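Local coordinates for putative uncharacterized protein (Leishmania major, PDB 3M3I) that is of unknown function but belongs to the cupin superfamily, building a beta sandwich of the cupin type from two antiparallel sheets, at residues L92-R106 and Y148-V160. Numbering follows the deposited sequence.
Sequences LQLHVILKDPQDEDR and YTVPGGAIFGSSV
H95 and S159 meet on one face of an antiparallel strand pair, where imidazole NE2 lies 3.0 Å from S159 OG in a hydrogen bond at the ring's edge. The hydroxyl is put there by a chi1 of 69°, which sets OG between the backbone N and the carbonyl carbon, while ND1 shares a weak hydrogen bond with Y131 OH. Beneath them the backbones of 92-98 and 155-159 are joined through Q93 with S159, H95 with G157 and I97 with I155, all hydrogen-bonded pairs; H95 N to G157 O, at 2.9 Å, is practically straight (179°). Further along this face, I97 CD1 packs obliquely on I155 CG2, both beta-branched residues suited to a strand.

The other face is largely apolar, with S158 among its residues. V96 sends its two methyls different ways: CG1 reaches A154 CB at 4.0 Å and also V150, whereas CG2 lies by Y148 and F156 CB. L94 CD1 touches Y148 CD2 at 3.7 Å. V150 CG1 in turn sits over the centre of the F156 ring, so 148-150 closes over the strand pair.

Beyond the strand, R106 brings its guanidinium to the Y148 ring, the planes 84° apart, in an off-centre cation-pi contact with CZ 4.7 Å from the ring centroid. D103 OD1 lies 2.9 Å from R106 NH2 in a salt bridge whose hydrogen bond is weak, and probably helps hold the guanidinium there. P151, whose CD packs on L98 CD2 at 3.8 Å, begins the type II turn to A154; glycine suits position 153, whose positive phi would press a side chain against the preceding carbonyl O and K99. This turn carries the chain from the sheet containing 147-150 into the one containing 155-159, a crossing between facing antiparallel sheets consistent with the cupin beta sandwich.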
loop_
_atom_site.group_PDB
_atom_site.type_symbol
_atom_site.label_atom_id
_atom_site.label_comp_id
_atom_site.label_asym_id
_atom_site.label_seq_id
_atom_site.Cartn_x
_atom_site.Cartn_y
_atom_site.Cartn_z
ATOM N N LEU A 92 3.197 -11.503 -8.534
ATOM C CA LEU A 92 4.505 -10.920 -8.741
ATOM C C LEU A 92 5.498 -11.717 -7.889
ATOM O O LEU A 92 5.324 -11.832 -6.667
ATOM C CB LEU A 92 4.472 -9.467 -8.274
ATOM C CG LEU A 92 5.511 -8.486 -8.801
ATOM C CD1 LEU A 92 4.978 -7.763 -10.022
ATOM C CD2 LEU A 92 5.840 -7.486 -7.719
ATOM N N GLN A 93 6.521 -12.281 -8.520
ATOM C CA GLN A 93 7.541 -12.996 -7.783
ATOM C C GLN A 93 8.648 -12.035 -7.408
ATOM O O GLN A 93 9.303 -11.452 -8.276
ATOM C CB GLN A 93 8.097 -14.167 -8.581
ATOM C CG GLN A 93 8.996 -15.050 -7.748
ATOM C CD GLN A 93 9.512 -16.253 -8.491
ATOM O OE1 GLN A 93 8.831 -16.818 -9.333
ATOM N NE2 GLN A 93 10.720 -16.664 -8.162
ATOM N N LEU A 94 8.821 -11.862 -6.104
ATOM C CA LEU A 94 9.824 -10.993 -5.542
ATOM C C LEU A 94 11.014 -11.867 -5.187
ATOM O O LEU A 94 10.852 -12.916 -4.556
ATOM C CB LEU A 94 9.304 -10.305 -4.279
ATOM C CG LEU A 94 8.534 -9.005 -4.429
ATOM C CD1 LEU A 94 7.841 -8.651 -3.125
ATOM C CD2 LEU A 94 9.515 -7.907 -4.827
ATOM N N HIS A 95 12.196 -11.426 -5.588
ATOM C CA HIS A 95 13.439 -12.129 -5.325
ATOM C C HIS A 95 14.210 -11.286 -4.331
ATOM O O HIS A 95 14.811 -10.290 -4.722
ATOM C CB HIS A 95 14.243 -12.281 -6.624
ATOM C CG HIS A 95 13.512 -13.013 -7.708
ATOM N ND1 HIS A 95 13.954 -14.209 -8.231
ATOM C CD2 HIS A 95 12.372 -12.709 -8.374
ATOM C CE1 HIS A 95 13.118 -14.608 -9.171
ATOM N NE2 HIS A 95 12.146 -13.719 -9.270
ATOM N N VAL A 96 14.206 -11.672 -3.066
ATOM C CA VAL A 96 14.739 -10.829 -1.994
ATOM C C VAL A 96 15.972 -11.462 -1.339
ATOM O O VAL A 96 15.868 -12.512 -0.715
ATOM C CB VAL A 96 13.661 -10.591 -0.900
ATOM C CG1 VAL A 96 14.179 -9.667 0.183
ATOM C CG2 VAL A 96 12.389 -10.014 -1.505
ATOM N N ILE A 97 17.138 -10.834 -1.475
ATOM C CA ILE A 97 18.306 -11.250 -0.706
ATOM C C ILE A 97 18.414 -10.291 0.481
ATOM O O ILE A 97 18.627 -9.107 0.295
ATOM C CB ILE A 97 19.614 -11.218 -1.523
ATOM C CG1 ILE A 97 19.452 -11.934 -2.871
ATOM C CG2 ILE A 97 20.734 -11.851 -0.709
ATOM C CD1 ILE A 97 20.463 -11.512 -3.931
ATOM N N LEU A 98 18.232 -10.795 1.694
ATOM C CA LEU A 98 18.209 -9.938 2.880
ATOM C C LEU A 98 19.623 -9.660 3.331
ATOM O O LEU A 98 20.463 -10.530 3.225
ATOM C CB LEU A 98 17.450 -10.616 4.025
ATOM C CG LEU A 98 16.036 -11.125 3.761
ATOM C CD1 LEU A 98 15.597 -12.003 4.934
ATOM C CD2 LEU A 98 15.049 -9.976 3.557
ATOM N N LYS A 99 19.876 -8.458 3.839
ATOM C CA LYS A 99 21.166 -8.120 4.454
ATOM C C LYS A 99 21.380 -8.919 5.738
ATOM O O LYS A 99 22.470 -9.402 5.998
ATOM C CB LYS A 99 21.234 -6.624 4.759
ATOM C CG LYS A 99 22.615 -6.104 5.070
ATOM C CD LYS A 99 22.584 -4.586 5.127
ATOM C CE LYS A 99 23.974 -3.976 5.196
ATOM N NZ LYS A 99 23.944 -2.494 4.972
ATOM N N ASP A 100 20.336 -9.010 6.554
ATOM C CA ASP A 100 20.227 -10.031 7.607
ATOM C C ASP A 100 18.789 -10.536 7.565
ATOM O O ASP A 100 17.923 -9.849 7.024
ATOM C CB ASP A 100 20.515 -9.467 8.999
ATOM C CG ASP A 100 21.628 -8.444 9.013
ATOM O OD1 ASP A 100 22.773 -8.799 9.375
ATOM O OD2 ASP A 100 21.351 -7.276 8.679
ATOM N N PRO A 101 18.515 -11.729 8.131
ATOM C CA PRO A 101 17.122 -12.179 8.352
ATOM C C PRO A 101 16.193 -11.102 8.969
ATOM O O PRO A 101 15.762 -11.224 10.115
ATOM C CB PRO A 101 17.301 -13.366 9.287
ATOM C CG PRO A 101 18.633 -13.946 8.879
ATOM C CD PRO A 101 19.493 -12.795 8.429
ATOM N N GLN A 102 15.858 -10.083 8.168
ATOM C CA GLN A 102 15.268 -8.831 8.663
ATOM C C GLN A 102 13.765 -8.696 8.419
ATOM O O GLN A 102 13.217 -7.593 8.479
ATOM C CB GLN A 102 16.030 -7.638 8.063
ATOM C CG GLN A 102 17.315 -7.359 8.833
ATOM C CD GLN A 102 18.312 -6.506 8.095
ATOM O OE1 GLN A 102 18.285 -6.408 6.873
ATOM N NE2 GLN A 102 19.230 -5.896 8.846
ATOM N N ASP A 103 13.111 -9.827 8.160
ATOM C CA ASP A 103 11.659 -9.897 8.046
ATOM C C ASP A 103 11.015 -9.785 9.423
ATOM O O ASP A 103 9.945 -9.197 9.562
ATOM C CB ASP A 103 11.225 -11.230 7.416
ATOM C CG ASP A 103 11.686 -11.395 5.970
ATOM O OD1 ASP A 103 12.089 -10.400 5.336
ATOM O OD2 ASP A 103 11.628 -12.534 5.460
ATOM N N GLU A 104 11.676 -10.354 10.432
ATOM C CA GLU A 104 11.103 -10.498 11.784
ATOM C C GLU A 104 10.999 -9.150 12.495
ATOM O O GLU A 104 10.088 -8.929 13.285
ATOM C CB GLU A 104 11.942 -11.453 12.662
ATOM C CG GLU A 104 12.498 -12.734 11.987
ATOM C CD GLU A 104 11.425 -13.638 11.382
ATOM O OE1 GLU A 104 10.319 -13.743 11.965
ATOM O OE2 GLU A 104 11.699 -14.256 10.329
ATOM N N ASP A 105 11.946 -8.257 12.215
ATOM C CA ASP A 105 12.011 -6.956 12.883
ATOM C C ASP A 105 10.822 -6.025 12.581
ATOM O O ASP A 105 10.601 -5.054 13.311
ATOM C CB ASP A 105 13.325 -6.252 12.524
ATOM N N ARG A 106 10.060 -6.331 11.528
ATOM C CA ARG A 106 8.965 -5.467 11.059
ATOM C C ARG A 106 7.579 -6.128 11.141
ATOM O O ARG A 106 7.417 -7.258 11.610
ATOM C CB ARG A 106 9.222 -4.961 9.624
ATOM C CG ARG A 106 9.823 -5.973 8.648
ATOM C CD ARG A 106 8.943 -6.238 7.425
ATOM N NE ARG A 106 9.525 -7.314 6.608
ATOM C CZ ARG A 106 8.857 -8.174 5.825
ATOM N NH1 ARG A 106 7.533 -8.143 5.689
ATOM N NH2 ARG A 106 9.541 -9.089 5.161
ATOM N N TYR A 148 3.360 -7.354 1.161
ATOM C CA TYR A 148 4.667 -7.791 1.638
ATOM C C TYR A 148 5.649 -6.624 1.602
ATOM O O TYR A 148 5.589 -5.782 0.705
ATOM C CB TYR A 148 5.195 -8.947 0.797
ATOM C CG TYR A 148 6.593 -9.361 1.175
ATOM C CD1 TYR A 148 6.819 -10.339 2.143
ATOM C CD2 TYR A 148 7.695 -8.750 0.592
ATOM C CE1 TYR A 148 8.115 -10.712 2.499
ATOM C CE2 TYR A 148 8.977 -9.114 0.942
ATOM C CZ TYR A 148 9.185 -10.085 1.895
ATOM O OH TYR A 148 10.472 -10.425 2.224
ATOM N N THR A 149 6.554 -6.595 2.585
ATOM C CA THR A 149 7.503 -5.506 2.797
ATOM C C THR A 149 8.945 -5.976 2.628
ATOM O O THR A 149 9.393 -6.877 3.325
ATOM C CB THR A 149 7.346 -4.884 4.200
ATOM O OG1 THR A 149 6.079 -4.239 4.286
ATOM C CG2 THR A 149 8.426 -3.848 4.474
ATOM N N VAL A 150 9.664 -5.338 1.701
ATOM C CA VAL A 150 11.057 -5.664 1.424
ATOM C C VAL A 150 11.885 -4.809 2.368
ATOM O O VAL A 150 11.822 -3.593 2.285
ATOM C CB VAL A 150 11.427 -5.365 -0.047
ATOM C CG1 VAL A 150 12.884 -5.692 -0.310
ATOM C CG2 VAL A 150 10.528 -6.155 -0.984
ATOM N N PRO A 151 12.638 -5.433 3.293
ATOM C CA PRO A 151 13.312 -4.585 4.275
ATOM C C PRO A 151 14.413 -3.748 3.633
ATOM O O PRO A 151 15.064 -4.212 2.698
ATOM C CB PRO A 151 13.900 -5.590 5.271
ATOM C CG PRO A 151 13.123 -6.860 5.056
ATOM C CD PRO A 151 12.832 -6.864 3.589
ATOM N N GLY A 152 14.585 -2.522 4.121
ATOM C CA GLY A 152 15.687 -1.670 3.708
ATOM C C GLY A 152 17.011 -2.401 3.836
ATOM O O GLY A 152 17.267 -3.076 4.821
ATOM N N GLY A 153 17.846 -2.274 2.819
ATOM C CA GLY A 153 19.156 -2.897 2.802
ATOM C C GLY A 153 19.152 -4.199 2.042
ATOM O O GLY A 153 20.206 -4.748 1.782
ATOM N N ALA A 154 17.974 -4.698 1.677
ATOM C CA ALA A 154 17.884 -5.910 0.875
ATOM C C ALA A 154 18.276 -5.642 -0.577
ATOM O O ALA A 154 17.940 -4.601 -1.128
ATOM C CB ALA A 154 16.471 -6.501 0.942
ATOM N N ILE A 155 19.014 -6.577 -1.171
ATOM C CA ILE A 155 19.208 -6.624 -2.618
ATOM C C ILE A 155 18.034 -7.426 -3.183
ATOM O O ILE A 155 17.881 -8.604 -2.867
ATOM C CB ILE A 155 20.540 -7.290 -2.986
ATOM C CG1 ILE A 155 21.726 -6.466 -2.460
ATOM C CG2 ILE A 155 20.670 -7.470 -4.501
ATOM C CD1 ILE A 155 22.998 -7.248 -2.353
ATOM N N PHE A 156 17.204 -6.790 -4.007
ATOM C CA PHE A 156 15.961 -7.406 -4.473
ATOM C C PHE A 156 15.506 -7.006 -5.885
ATOM O O PHE A 156 15.904 -5.968 -6.416
ATOM C CB PHE A 156 14.838 -7.107 -3.487
ATOM C CG PHE A 156 14.397 -5.675 -3.469
ATOM C CD1 PHE A 156 15.225 -4.683 -3.000
ATOM C CD2 PHE A 156 13.131 -5.323 -3.879
ATOM C CE1 PHE A 156 14.815 -3.377 -2.969
ATOM C CE2 PHE A 156 12.721 -4.014 -3.838
ATOM C CZ PHE A 156 13.556 -3.047 -3.380
ATOM N N GLY A 157 14.640 -7.828 -6.470
ATOM C CA GLY A 157 14.116 -7.569 -7.819
ATOM C C GLY A 157 12.784 -8.257 -7.994
ATOM O O GLY A 157 12.341 -8.916 -7.073
ATOM N N SER A 158 12.147 -8.121 -9.157
ATOM C CA SER A 158 10.877 -8.785 -9.385
ATOM C C SER A 158 10.711 -9.335 -10.797
ATOM O O SER A 158 11.380 -8.892 -11.717
ATOM C CB SER A 158 9.707 -7.869 -9.003
ATOM O OG SER A 158 9.431 -6.903 -9.993
ATOM N N SER A 159 9.836 -10.341 -10.935
ATOM C CA SER A 159 9.565 -10.973 -12.224
ATOM C C SER A 159 8.177 -11.585 -12.264
ATOM O O SER A 159 7.538 -11.782 -11.224
ATOM C CB SER A 159 10.610 -12.051 -12.549
ATOM O OG SER A 159 10.485 -13.167 -11.696
ATOM N N VAL A 160 7.716 -11.883 -13.477
ATOM C CA VAL A 160 6.439 -12.563 -13.686
ATOM C C VAL A 160 6.653 -13.740 -14.623
ATOM O O VAL A 160 7.381 -13.624 -15.610
ATOM C CB VAL A 160 5.394 -11.629 -14.311
ATOM C CG1 VAL A 160 4.016 -12.294 -14.301
ATOM C CG2 VAL A 160 5.366 -10.289 -13.580
#